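Local coordinates for hypothetical sugar ABC-transporter sugar binding protein (PDB 7BVT), which probably binds the cyclic tetrasaccharide cyclic alpha-maltosyl-1,6-maltose and delivers it to an ABC transporter for uptake into the bacterial cell, at residues 185-190 with 246-251; 233-238 with 389-394; 83-88 with 302-307; 101-106 with 131-136. One frame throughout, in Å; residues are numbered along the deposited sequence.

Interaction 1 (185-190 with 246-251); sequences DLYTQA and AKWGEF
Y187, a residue of the sugar pocket of this solute-binding protein, leans against W248 where two loops meet and the second makes a type II beta turn from K247 to E250. Y187 CD2 sits over the middle of one face of the indole, 3.5 Å from W248 CD2, but the rings are tilted by 43°, neither stacked flat nor set perpendicular. With CG anti to the backbone N (chi1 177°), W248 lays its ring along 185-187, and the carbonyl O of L186 reaches the indole edge near its plane. Aromatic residues suit this place because Y187, which touches a bound glucose unit, can take both a sugar and the indole as neighbours. D185 grips the turn, its side chain crossing that of F251 at about a right angle. G249, whose positive phi would jam a CB against the preceding carbonyl, is the natural third residue of such a turn. Three waters join the loops; one links L186 O, T188 OG1 and K247 N. A single carboxylate oxygen, D185 OD2, accepts from both F251 N at 2.9 Å, nearly straight at 173°, and G249 N at 3.0 Å, the two donors arriving from opposite faces of the carboxylate plane.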
loop_
_atom_site.group_PDB
_atom_site.type_symbol
_atom_site.label_atom_id
_atom_site.label_comp_id
_atom_site.label_asym_id
_atom_site.label_seq_id
_atom_site.Cartn_x
_atom_site.Cartn_y
_atom_site.Cartn_z
ATOM N N ASP A 185 17.774 -6.255 0.268
ATOM C CA ASP A 185 17.221 -6.535 -1.084
ATOM C C ASP A 185 16.580 -5.255 -1.624
ATOM O O ASP A 185 15.787 -4.647 -0.880
ATOM C CB ASP A 185 16.157 -7.640 -1.063
ATOM C CG ASP A 185 16.674 -9.035 -0.789
ATOM O OD1 ASP A 185 17.884 -9.186 -0.550
ATOM O OD2 ASP A 185 15.833 -9.931 -0.820
ATOM N N LEU A 186 16.813 -4.964 -2.902
ATOM C CA LEU A 186 16.036 -3.947 -3.640
ATOM C C LEU A 186 15.144 -4.636 -4.649
ATOM O O LEU A 186 15.537 -5.678 -5.245
ATOM C CB LEU A 186 16.961 -2.961 -4.343
ATOM C CG LEU A 186 17.594 -1.930 -3.446
ATOM C CD1 LEU A 186 18.674 -1.249 -4.240
ATOM C CD2 LEU A 186 16.536 -0.964 -2.898
ATOM N N TYR A 187 13.959 -4.049 -4.857
ATOM C CA TYR A 187 12.985 -4.577 -5.832
ATOM C C TYR A 187 13.321 -3.933 -7.168
ATOM O O TYR A 187 12.792 -2.877 -7.494
ATOM C CB TYR A 187 11.559 -4.342 -5.335
ATOM C CG TYR A 187 10.565 -5.333 -5.868
ATOM C CD1 TYR A 187 10.245 -5.362 -7.224
ATOM C CD2 TYR A 187 9.977 -6.261 -5.031
ATOM C CE1 TYR A 187 9.357 -6.287 -7.733
ATOM C CE2 TYR A 187 9.071 -7.187 -5.526
ATOM C CZ TYR A 187 8.770 -7.195 -6.881
ATOM O OH TYR A 187 7.898 -8.112 -7.408
ATOM N N THR A 188 14.254 -4.537 -7.923
ATOM C CA THR A 188 14.932 -3.839 -9.029
ATOM C C THR A 188 14.394 -4.249 -10.401
ATOM O O THR A 188 14.829 -3.594 -11.330
ATOM C CB THR A 188 16.442 -4.095 -9.010
ATOM O OG1 THR A 188 16.695 -5.496 -9.100
ATOM C CG2 THR A 188 17.133 -3.600 -7.764
ATOM N N GLN A 189 13.509 -5.243 -10.508
ATOM C CA GLN A 189 12.951 -5.606 -11.836
ATOM C C GLN A 189 11.471 -5.209 -11.974
ATOM O O GLN A 189 10.636 -5.558 -11.104
ATOM C CB GLN A 189 13.141 -7.093 -12.076
ATOM C CG GLN A 189 14.617 -7.447 -12.140
ATOM C CD GLN A 189 14.778 -8.919 -12.413
ATOM O OE1 GLN A 189 14.871 -9.719 -11.491
ATOM N NE2 GLN A 189 14.682 -9.274 -13.685
ATOM N N ALA A 190 11.174 -4.514 -13.068
ATOM C CA ALA A 190 9.813 -4.005 -13.386
ATOM C C ALA A 190 8.794 -5.158 -13.411
ATOM O O ALA A 190 7.704 -4.987 -12.883
ATOM C CB ALA A 190 9.868 -3.223 -14.671
ATOM N N ALA A 246 18.609 -7.533 -9.738
ATOM C CA ALA A 246 17.829 -8.737 -10.121
ATOM C C ALA A 246 18.037 -9.877 -9.110
ATOM O O ALA A 246 18.120 -11.073 -9.509
ATOM C CB ALA A 246 18.193 -9.135 -11.541
ATOM N N LYS A 247 18.036 -9.566 -7.824
ATOM C CA LYS A 247 18.230 -10.551 -6.725
ATOM C C LYS A 247 17.178 -10.340 -5.642
ATOM O O LYS A 247 17.449 -10.645 -4.487
ATOM C CB LYS A 247 19.636 -10.414 -6.128
ATOM C CG LYS A 247 20.761 -10.949 -7.011
ATOM C CD LYS A 247 20.569 -12.375 -7.467
ATOM C CE LYS A 247 20.389 -13.342 -6.323
ATOM N NZ LYS A 247 20.557 -14.746 -6.777
ATOM N N TRP A 248 15.995 -9.861 -5.994
ATOM C CA TRP A 248 14.892 -9.765 -5.001
ATOM C C TRP A 248 14.632 -11.153 -4.414
ATOM O O TRP A 248 14.625 -12.117 -5.181
ATOM C CB TRP A 248 13.616 -9.176 -5.614
ATOM C CG TRP A 248 12.502 -9.157 -4.611
ATOM C CD1 TRP A 248 11.460 -10.033 -4.477
ATOM C CD2 TRP A 248 12.396 -8.256 -3.504
ATOM N NE1 TRP A 248 10.691 -9.721 -3.378
ATOM C CE2 TRP A 248 11.270 -8.643 -2.745
ATOM C CE3 TRP A 248 13.143 -7.156 -3.080
ATOM C CZ2 TRP A 248 10.854 -7.929 -1.616
ATOM C CZ3 TRP A 248 12.760 -6.484 -1.940
ATOM C CH2 TRP A 248 11.614 -6.846 -1.235
ATOM N N GLY A 249 14.385 -11.261 -3.117
ATOM C CA GLY A 249 13.854 -12.495 -2.504
ATOM C C GLY A 249 14.934 -13.232 -1.739
ATOM O O GLY A 249 14.584 -14.188 -0.998
ATOM N N GLU A 250 16.188 -12.783 -1.815
ATOM C CA GLU A 250 17.266 -13.368 -0.959
ATOM C C GLU A 250 16.923 -13.263 0.533
ATOM O O GLU A 250 17.197 -14.206 1.328
ATOM C CB GLU A 250 18.613 -12.744 -1.273
ATOM C CG GLU A 250 19.101 -13.060 -2.646
ATOM C CD GLU A 250 19.084 -14.538 -3.012
ATOM O OE1 GLU A 250 19.771 -15.321 -2.306
ATOM O OE2 GLU A 250 18.374 -14.893 -3.991
ATOM N N PHE A 251 16.355 -12.134 0.955
ATOM C CA PHE A 251 15.993 -11.884 2.361
ATOM C C PHE A 251 14.944 -12.917 2.763
ATOM O O PHE A 251 15.073 -13.532 3.834
ATOM C CB PHE A 251 15.426 -10.464 2.520
ATOM C CG PHE A 251 14.782 -10.260 3.855
ATOM C CD1 PHE A 251 15.496 -10.348 5.037
ATOM C CD2 PHE A 251 13.414 -10.047 3.940
ATOM C CE1 PHE A 251 14.871 -10.177 6.259
ATOM C CE2 PHE A 251 12.790 -9.964 5.156
ATOM C CZ PHE A 251 13.513 -10.022 6.320
HETATM O O HOH W 1 19.277 -9.271 -2.882
HETATM O O HOH W 2 17.477 -6.816 -6.850
HETATM O O HOH W 3 14.694 -9.802 -8.867
#

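Interaction 2 (233-238 with 389-394); sequences YWVDLI and EKALAG
L392 is the bump of this contact: its branched end pushes into a hollow on helix 225-239 between W234 and I238, residues one helical turn apart. One methyl, L392 CD1, meets the indole of W234 at its edge, near the ring plane, 3.7 Å from CE3. The other, CD2, lies between W234 CB, at 3.9 Å, and I238 CD1, at 3.8 Å. I238 answers from its own side. Its CG1 branch, anti to the carbonyl carbon (chi1 -67°), carries CD1 across the leucine at about a right angle, to 3.7 Å from L392 CB. A fork of two methyls suits the slot, since each can fill a separate side of it. At the margin V235 CG2 lies more loosely, 4.3 Å from A391 CB, where a small alanine is consistent with the close approach of the helices, V235 CA and L392 CA being 5.8 Å apart. No hydrogen bond crosses; W234 NE1 is instead satisfied by N204 of helix 195-207, whose L197 also packs on L392. This is apolar helix-to-helix packing in an alpha/beta solute-binding protein: the C-terminal end of helix 377-392, terminated by a Schellman motif with G394 at positive phi, rests on helix 225-239.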
loop_
_atom_site.group_PDB
_atom_site.type_symbol
_atom_site.label_atom_id
_atom_site.label_comp_id
_atom_site.label_asym_id
_atom_site.label_seq_id
_atom_site.Cartn_x
_atom_site.Cartn_y
_atom_site.Cartn_z
ATOM N N TYR A 233 20.739 6.553 -4.163
ATOM C CA TYR A 233 20.742 5.599 -3.017
ATOM C C TYR A 233 20.636 4.161 -3.531
ATOM O O TYR A 233 21.422 3.284 -3.111
ATOM C CB TYR A 233 19.615 5.947 -2.053
ATOM C CG TYR A 233 19.297 5.069 -0.871
ATOM C CD1 TYR A 233 20.253 4.658 0.032
ATOM C CD2 TYR A 233 17.974 4.847 -0.553
ATOM C CE1 TYR A 233 19.915 3.958 1.174
ATOM C CE2 TYR A 233 17.602 4.166 0.598
ATOM C CZ TYR A 233 18.584 3.743 1.473
ATOM O OH TYR A 233 18.225 3.121 2.633
ATOM N N TRP A 234 19.615 3.894 -4.348
ATOM C CA TRP A 234 19.471 2.577 -4.986
ATOM C C TRP A 234 20.767 2.227 -5.729
ATOM O O TRP A 234 21.243 1.107 -5.586
ATOM C CB TRP A 234 18.248 2.492 -5.919
ATOM C CG TRP A 234 16.941 2.411 -5.177
ATOM C CD1 TRP A 234 16.518 3.193 -4.122
ATOM C CD2 TRP A 234 15.841 1.566 -5.486
ATOM N NE1 TRP A 234 15.260 2.825 -3.726
ATOM C CE2 TRP A 234 14.834 1.808 -4.525
ATOM C CE3 TRP A 234 15.637 0.559 -6.423
ATOM C CZ2 TRP A 234 13.619 1.144 -4.554
ATOM C CZ3 TRP A 234 14.439 -0.115 -6.446
ATOM C CH2 TRP A 234 13.447 0.148 -5.492
ATOM N N VAL A 235 21.270 3.132 -6.554
ATOM C CA VAL A 235 22.412 2.761 -7.442
ATOM C C VAL A 235 23.660 2.516 -6.583
ATOM O O VAL A 235 24.421 1.560 -6.865
ATOM C CB VAL A 235 22.640 3.824 -8.521
ATOM C CG1 VAL A 235 23.954 3.608 -9.254
ATOM C CG2 VAL A 235 21.472 3.837 -9.488
ATOM N N ASP A 236 23.793 3.272 -5.499
ATOM C CA ASP A 236 24.942 3.101 -4.579
ATOM C C ASP A 236 24.860 1.750 -3.894
ATOM O O ASP A 236 25.904 1.103 -3.733
ATOM C CB ASP A 236 25.055 4.185 -3.518
ATOM C CG ASP A 236 25.504 5.524 -4.055
ATOM O OD1 ASP A 236 25.906 5.583 -5.209
ATOM O OD2 ASP A 236 25.409 6.503 -3.299
ATOM N N LEU A 237 23.683 1.344 -3.433
ATOM C CA LEU A 237 23.460 0.002 -2.811
ATOM C C LEU A 237 23.828 -1.100 -3.806
ATOM O O LEU A 237 24.476 -2.074 -3.410
ATOM C CB LEU A 237 22.006 -0.151 -2.333
ATOM C CG LEU A 237 21.676 0.672 -1.093
ATOM C CD1 LEU A 237 20.170 0.819 -0.919
ATOM C CD2 LEU A 237 22.275 -0.003 0.147
ATOM N N ILE A 238 23.415 -0.964 -5.068
ATOM C CA ILE A 238 23.654 -2.013 -6.092
ATOM C C ILE A 238 25.154 -2.046 -6.416
ATOM O O ILE A 238 25.696 -3.185 -6.440
ATOM C CB ILE A 238 22.827 -1.712 -7.340
ATOM C CG1 ILE A 238 21.339 -1.851 -7.047
ATOM C CG2 ILE A 238 23.285 -2.602 -8.491
ATOM C CD1 ILE A 238 20.433 -1.219 -8.116
ATOM N N GLU A 389 14.793 1.085 -14.184
ATOM C CA GLU A 389 15.500 -0.209 -14.113
ATOM C C GLU A 389 16.803 -0.145 -14.931
ATOM O O GLU A 389 17.764 -0.820 -14.584
ATOM C CB GLU A 389 14.590 -1.319 -14.619
ATOM C CG GLU A 389 15.297 -2.648 -14.596
ATOM C CD GLU A 389 14.430 -3.858 -14.812
ATOM O OE1 GLU A 389 13.233 -3.666 -15.070
ATOM O OE2 GLU A 389 14.933 -5.004 -14.635
ATOM N N LYS A 390 16.840 0.685 -15.965
ATOM C CA LYS A 390 18.064 0.792 -16.796
ATOM C C LYS A 390 19.211 1.305 -15.918
ATOM O O LYS A 390 20.335 0.839 -16.093
ATOM C CB LYS A 390 17.773 1.676 -18.009
ATOM C CG LYS A 390 16.699 1.086 -18.910
ATOM C CD LYS A 390 16.601 1.822 -20.219
ATOM C CE LYS A 390 15.324 1.447 -20.946
ATOM N NZ LYS A 390 14.983 2.443 -21.985
ATOM N N ALA A 391 18.962 2.239 -14.999
ATOM C CA ALA A 391 20.014 2.710 -14.061
ATOM C C ALA A 391 20.350 1.590 -13.083
ATOM O O ALA A 391 21.540 1.386 -12.815
ATOM C CB ALA A 391 19.587 3.934 -13.339
ATOM N N LEU A 392 19.377 0.867 -12.573
ATOM C CA LEU A 392 19.634 -0.225 -11.585
ATOM C C LEU A 392 20.485 -1.313 -12.262
ATOM O O LEU A 392 21.371 -1.954 -11.602
ATOM C CB LEU A 392 18.288 -0.760 -11.067
ATOM C CG LEU A 392 17.298 0.292 -10.569
ATOM C CD1 LEU A 392 16.070 -0.378 -10.000
ATOM C CD2 LEU A 392 17.944 1.241 -9.571
ATOM N N ALA A 393 20.300 -1.496 -13.577
ATOM C CA ALA A 393 20.964 -2.582 -14.330
ATOM C C ALA A 393 22.373 -2.145 -14.751
ATOM O O ALA A 393 23.106 -2.990 -15.343
ATOM C CB ALA A 393 20.097 -3.025 -15.526
ATOM N N GLY A 394 22.756 -0.893 -14.521
ATOM C CA GLY A 394 24.053 -0.327 -14.915
ATOM C C GLY A 394 24.093 0.162 -16.356
ATOM O O GLY A 394 25.201 0.476 -16.829
#

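Interaction 3 (83-88 with 302-307); sequences LPDIAI and FENSDA
F302 lies against the bend that leads into strand 86-90, in the mixed sheet of a solute-binding protein, where that strand pairs antiparallel with strand 292-301. The polar part is one backbone bond just beyond the paired strands: F302 N donates to D85 O at 2.9 Å, with an angle of 148° at the hydrogen, and A87 bonds to M300 farther along. The D85 carboxylate serves a different neighbour, accepting from T31 N through OD2, so the aspartate, just before strand 86-90, ties that end of it to strand 28-34. Apolar contacts gather round the phenyl ring. F302 CG stands anti to the carbonyl carbon (chi1 -76°), which carries the ring back over 83-87. P84 CG approaches F302 CE2 to 4.1 Å, and A87 CB comes to 3.9 Å from the same carbon; a rigid proline and a small alanine allow the broad ring to settle closely on the chain. L74 of helix 70-80 and L103 add to this apolar surround. On the second segment, S305 is the N-cap of helix 306-319. A CH-pi contact completes the ring's surround: L83 crosses the phenylalanine at about a right angle, and its CD2 stands over one face, 4.2 Å from the F302 ring centroid and 16° off the ring normal.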
loop_
_atom_site.group_PDB
_atom_site.type_symbol
_atom_site.label_atom_id
_atom_site.label_comp_id
_atom_site.label_asym_id
_atom_site.label_seq_id
_atom_site.Cartn_x
_atom_site.Cartn_y
_atom_site.Cartn_z
ATOM N N LEU A 83 -23.919 -4.143 -12.557
ATOM C CA LEU A 83 -22.879 -3.756 -11.593
ATOM C C LEU A 83 -23.374 -4.084 -10.201
ATOM O O LEU A 83 -24.568 -4.027 -9.917
ATOM C CB LEU A 83 -22.556 -2.264 -11.753
ATOM C CG LEU A 83 -21.703 -1.902 -12.956
ATOM C CD1 LEU A 83 -21.686 -0.417 -13.204
ATOM C CD2 LEU A 83 -20.288 -2.386 -12.779
ATOM N N PRO A 84 -22.460 -4.360 -9.264
ATOM C CA PRO A 84 -22.782 -4.605 -7.872
ATOM C C PRO A 84 -23.104 -3.237 -7.251
ATOM O O PRO A 84 -22.889 -2.241 -7.864
ATOM C CB PRO A 84 -21.515 -5.186 -7.264
ATOM C CG PRO A 84 -20.466 -4.528 -8.069
ATOM C CD PRO A 84 -20.993 -4.424 -9.486
ATOM N N ASP A 85 -23.633 -3.261 -6.070
ATOM C CA ASP A 85 -23.919 -1.995 -5.352
ATOM C C ASP A 85 -22.613 -1.474 -4.746
ATOM O O ASP A 85 -22.375 -0.287 -4.816
ATOM C CB ASP A 85 -24.956 -2.200 -4.272
ATOM C CG ASP A 85 -26.249 -2.650 -4.918
ATOM O OD1 ASP A 85 -26.686 -1.941 -5.884
ATOM O OD2 ASP A 85 -26.758 -3.706 -4.470
ATOM N N ILE A 86 -21.820 -2.355 -4.164
ATOM C CA ILE A 86 -20.485 -2.046 -3.586
ATOM C C ILE A 86 -19.429 -2.891 -4.307
ATOM O O ILE A 86 -19.531 -4.148 -4.350
ATOM C CB ILE A 86 -20.444 -2.234 -2.054
ATOM C CG1 ILE A 86 -21.463 -1.358 -1.315
ATOM C CG2 ILE A 86 -19.060 -2.039 -1.500
ATOM C CD1 ILE A 86 -21.644 -1.722 0.148
ATOM N N ALA A 87 -18.352 -2.266 -4.745
ATOM C CA ALA A 87 -17.114 -2.983 -5.115
ATOM C C ALA A 87 -16.012 -2.680 -4.100
ATOM O O ALA A 87 -15.846 -1.518 -3.720
ATOM C CB ALA A 87 -16.650 -2.553 -6.485
ATOM N N ILE A 88 -15.270 -3.674 -3.683
ATOM C CA ILE A 88 -14.096 -3.465 -2.809
ATOM C C ILE A 88 -12.871 -3.873 -3.624
ATOM O O ILE A 88 -12.708 -5.065 -3.929
ATOM C CB ILE A 88 -14.242 -4.207 -1.472
ATOM C CG1 ILE A 88 -15.526 -3.791 -0.744
ATOM C CG2 ILE A 88 -13.011 -4.046 -0.586
ATOM C CD1 ILE A 88 -15.745 -4.454 0.567
ATOM N N PHE A 302 -21.587 2.030 -6.450
ATOM C CA PHE A 302 -22.045 2.393 -7.799
ATOM C C PHE A 302 -23.417 3.091 -7.665
ATOM O O PHE A 302 -24.292 2.590 -6.936
ATOM C CB PHE A 302 -22.156 1.176 -8.724
ATOM C CG PHE A 302 -20.829 0.677 -9.208
ATOM C CD1 PHE A 302 -20.141 1.369 -10.191
ATOM C CD2 PHE A 302 -20.229 -0.422 -8.620
ATOM C CE1 PHE A 302 -18.911 0.914 -10.629
ATOM C CE2 PHE A 302 -18.982 -0.859 -9.050
ATOM C CZ PHE A 302 -18.333 -0.174 -10.037
ATOM N N GLU A 303 -23.590 4.241 -8.305
ATOM C CA GLU A 303 -24.815 5.059 -8.119
ATOM C C GLU A 303 -26.017 4.371 -8.753
ATOM O O GLU A 303 -25.938 3.996 -9.915
ATOM C CB GLU A 303 -24.655 6.422 -8.755
ATOM C CG GLU A 303 -25.676 7.384 -8.190
ATOM C CD GLU A 303 -25.174 8.787 -8.380
ATOM O OE1 GLU A 303 -25.050 9.188 -9.555
ATOM O OE2 GLU A 303 -24.791 9.398 -7.367
ATOM N N ASN A 304 -27.073 4.258 -7.957
ATOM C CA ASN A 304 -28.413 3.724 -8.283
ATOM C C ASN A 304 -29.404 4.826 -7.873
ATOM O O ASN A 304 -29.208 5.961 -8.352
ATOM C CB ASN A 304 -28.570 2.345 -7.636
ATOM C CG ASN A 304 -27.707 1.281 -8.295
ATOM O OD1 ASN A 304 -26.810 0.682 -7.670
ATOM N ND2 ASN A 304 -28.030 0.986 -9.541
ATOM N N SER A 305 -30.380 4.563 -7.002
ATOM C CA SER A 305 -31.255 5.615 -6.406
ATOM C C SER A 305 -30.600 6.175 -5.135
ATOM O O SER A 305 -29.701 5.505 -4.614
ATOM C CB SER A 305 -32.611 5.066 -6.109
ATOM O OG SER A 305 -32.548 4.204 -4.983
ATOM N N ASP A 306 -31.033 7.335 -4.624
ATOM C CA ASP A 306 -30.442 7.907 -3.378
ATOM C C ASP A 306 -30.722 6.926 -2.226
ATOM O O ASP A 306 -29.900 6.887 -1.317
ATOM C CB ASP A 306 -30.951 9.315 -3.022
ATOM C CG ASP A 306 -30.662 10.424 -4.026
ATOM O OD1 ASP A 306 -29.567 10.450 -4.612
ATOM O OD2 ASP A 306 -31.529 11.299 -4.174
ATOM N N ALA A 307 -31.850 6.188 -2.257
ATOM C CA ALA A 307 -32.238 5.190 -1.223
ATOM C C ALA A 307 -31.248 4.019 -1.269
ATOM O O ALA A 307 -30.729 3.551 -0.189
ATOM C CB ALA A 307 -33.649 4.683 -1.462
#

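Interaction 4 (101-106 with 131-136); sequences GTLADL and KQVSVP
D105 uses a side-chain oxygen where a strand partner would offer a backbone one: its OD1 accepts from Q132 N at 2.9 Å, met from well above the carboxylate plane, 60° out of it. CG anti to the backbone N (chi1 -174°) swings the carboxylate across to the K131-Q132 peptide. The reach is short, so aspartate fits, and the same OD1 also accepts from N107 N. The next residue completes the clasp, L106 N donating to Q132 O at 2.8 Å. Q132 is the centre of an inverse gamma turn, and its side chain bends at chi2 to send NE2 to S134 O at 2.9 Å, a bond that spans the break between 131-132 and 135-136. The leucines add apolar contacts: the L103 and V133 side chains cross at about a right angle, with L103 CD1 3.8 Å from V133 CB, and L106 CD1 reaches V135 CG1 at 3.9 Å. Branched apolar residues suit these buried positions. A water lies within bonding distance of A104 O and V133 O and may donate to either. The extended K131 side chain runs past D105, touching it through CG, 3.6 Å from OD2. The loop after helix 94-100 is thus fixed to strand 131-136, with L106 also resting on V301 of strand 292-301 and V133 on V94 of helix 94-100.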
loop_
_atom_site.group_PDB
_atom_site.type_symbol
_atom_site.label_atom_id
_atom_site.label_comp_id
_atom_site.label_asym_id
_atom_site.label_seq_id
_atom_site.Cartn_x
_atom_site.Cartn_y
_atom_site.Cartn_z
ATOM N N GLY A 101 -18.077 2.877 -14.168
ATOM C CA GLY A 101 -19.446 3.148 -13.747
ATOM C C GLY A 101 -19.439 4.339 -12.822
ATOM O O GLY A 101 -18.420 4.521 -12.151
ATOM N N THR A 102 -20.515 5.113 -12.826
ATOM C CA THR A 102 -20.664 6.323 -11.997
ATOM C C THR A 102 -20.680 5.910 -10.527
ATOM O O THR A 102 -21.566 5.101 -10.104
ATOM C CB THR A 102 -21.959 7.095 -12.285
ATOM O OG1 THR A 102 -21.879 7.494 -13.647
ATOM C CG2 THR A 102 -22.130 8.319 -11.422
ATOM N N LEU A 103 -19.747 6.450 -9.750
ATOM C CA LEU A 103 -19.673 6.139 -8.327
ATOM C C LEU A 103 -20.406 7.217 -7.542
ATOM O O LEU A 103 -20.278 8.412 -7.870
ATOM C CB LEU A 103 -18.216 6.028 -7.897
ATOM C CG LEU A 103 -17.416 4.929 -8.589
ATOM C CD1 LEU A 103 -15.967 4.991 -8.119
ATOM C CD2 LEU A 103 -18.017 3.554 -8.310
ATOM N N ALA A 104 -21.151 6.789 -6.550
ATOM C CA ALA A 104 -21.846 7.691 -5.613
ATOM C C ALA A 104 -20.845 8.481 -4.778
ATOM O O ALA A 104 -19.774 7.960 -4.386
ATOM C CB ALA A 104 -22.788 6.971 -4.703
ATOM N N ASP A 105 -21.234 9.700 -4.426
ATOM C CA ASP A 105 -20.439 10.485 -3.475
ATOM C C ASP A 105 -20.763 10.030 -2.055
ATOM O O ASP A 105 -21.977 9.975 -1.659
ATOM C CB ASP A 105 -20.711 11.961 -3.721
ATOM C CG ASP A 105 -19.837 12.896 -2.909
ATOM O OD1 ASP A 105 -19.031 12.459 -2.053
ATOM O OD2 ASP A 105 -19.941 14.106 -3.235
ATOM N N LEU A 106 -19.751 9.605 -1.303
ATOM C CA LEU A 106 -19.948 9.070 0.067
ATOM C C LEU A 106 -20.067 10.208 1.048
ATOM O O LEU A 106 -20.540 10.020 2.155
ATOM C CB LEU A 106 -18.818 8.097 0.416
ATOM C CG LEU A 106 -18.730 6.877 -0.507
ATOM C CD1 LEU A 106 -17.475 6.129 -0.173
ATOM C CD2 LEU A 106 -19.956 5.984 -0.381
ATOM N N LYS A 131 -15.896 14.409 -5.475
ATOM C CA LYS A 131 -16.740 13.429 -4.752
ATOM C C LYS A 131 -15.862 12.429 -3.995
ATOM O O LYS A 131 -14.804 12.025 -4.514
ATOM C CB LYS A 131 -17.563 12.650 -5.770
ATOM C CG LYS A 131 -18.581 13.502 -6.543
ATOM C CD LYS A 131 -19.180 12.765 -7.739
ATOM C CE LYS A 131 -20.529 13.340 -8.133
ATOM N NZ LYS A 131 -20.874 13.092 -9.557
ATOM N N GLN A 132 -16.299 12.036 -2.820
ATOM C CA GLN A 132 -15.609 10.971 -2.071
ATOM C C GLN A 132 -16.115 9.666 -2.681
ATOM O O GLN A 132 -17.115 9.131 -2.185
ATOM C CB GLN A 132 -15.931 11.108 -0.607
ATOM C CG GLN A 132 -15.086 10.198 0.241
ATOM C CD GLN A 132 -13.655 10.662 0.294
ATOM O OE1 GLN A 132 -13.363 11.755 0.779
ATOM N NE2 GLN A 132 -12.739 9.855 -0.221
ATOM N N VAL A 133 -15.444 9.201 -3.729
ATOM C CA VAL A 133 -15.970 8.044 -4.512
ATOM C C VAL A 133 -15.467 6.714 -3.929
ATOM O O VAL A 133 -16.037 5.674 -4.251
ATOM C CB VAL A 133 -15.622 8.125 -5.997
ATOM C CG1 VAL A 133 -16.336 9.317 -6.630
ATOM C CG2 VAL A 133 -14.108 8.100 -6.264
ATOM N N SER A 134 -14.424 6.722 -3.101
ATOM C CA SER A 134 -13.951 5.540 -2.368
ATOM C C SER A 134 -13.632 5.908 -0.910
ATOM O O SER A 134 -13.326 7.067 -0.567
ATOM C CB SER A 134 -12.768 4.863 -3.045
ATOM O OG SER A 134 -11.613 5.689 -3.023
ATOM N N VAL A 135 -13.675 4.897 -0.075
ATOM C CA VAL A 135 -13.179 5.002 1.311
ATOM C C VAL A 135 -12.367 3.748 1.546
ATOM O O VAL A 135 -12.780 2.654 1.177
ATOM C CB VAL A 135 -14.324 5.231 2.317
ATOM C CG1 VAL A 135 -15.303 4.065 2.329
ATOM C CG2 VAL A 135 -13.831 5.526 3.707
ATOM N N PRO A 136 -11.234 3.826 2.229
ATOM C CA PRO A 136 -10.514 2.602 2.575
ATOM C C PRO A 136 -11.280 1.792 3.619
ATOM O O PRO A 136 -11.855 2.322 4.528
ATOM C CB PRO A 136 -9.210 3.141 3.156
ATOM C CG PRO A 136 -9.574 4.465 3.744
ATOM C CD PRO A 136 -10.551 5.017 2.738
HETATM O O HOH W 4 -19.224 10.287 -9.484
HETATM O O HOH W 5 -22.325 10.454 -8.494
HETATM O O HOH W 6 -18.652 5.497 -3.735
#

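The contacts form two touching pairs on opposite sides of the chain's centre, with interactions 1 and 3 about 40 Å apart between centres. Interactions 1 and 2 lie about 11 Å apart between centres: A190 N probably bonds to E389 OE1 at 3.0 Å, and Y187 O packs on the W234 ring. Interaction 1 borders the glycan pocket, where the Y187 side chain comes within about 4 Å of a bound glucose; that of W234 in interaction 2 stays about 10 Å away. Interactions 3 and 4, centres about 10 Å apart, serve the same sheet and join through F302 on L103 and a probable bond from E303 N to T102 O.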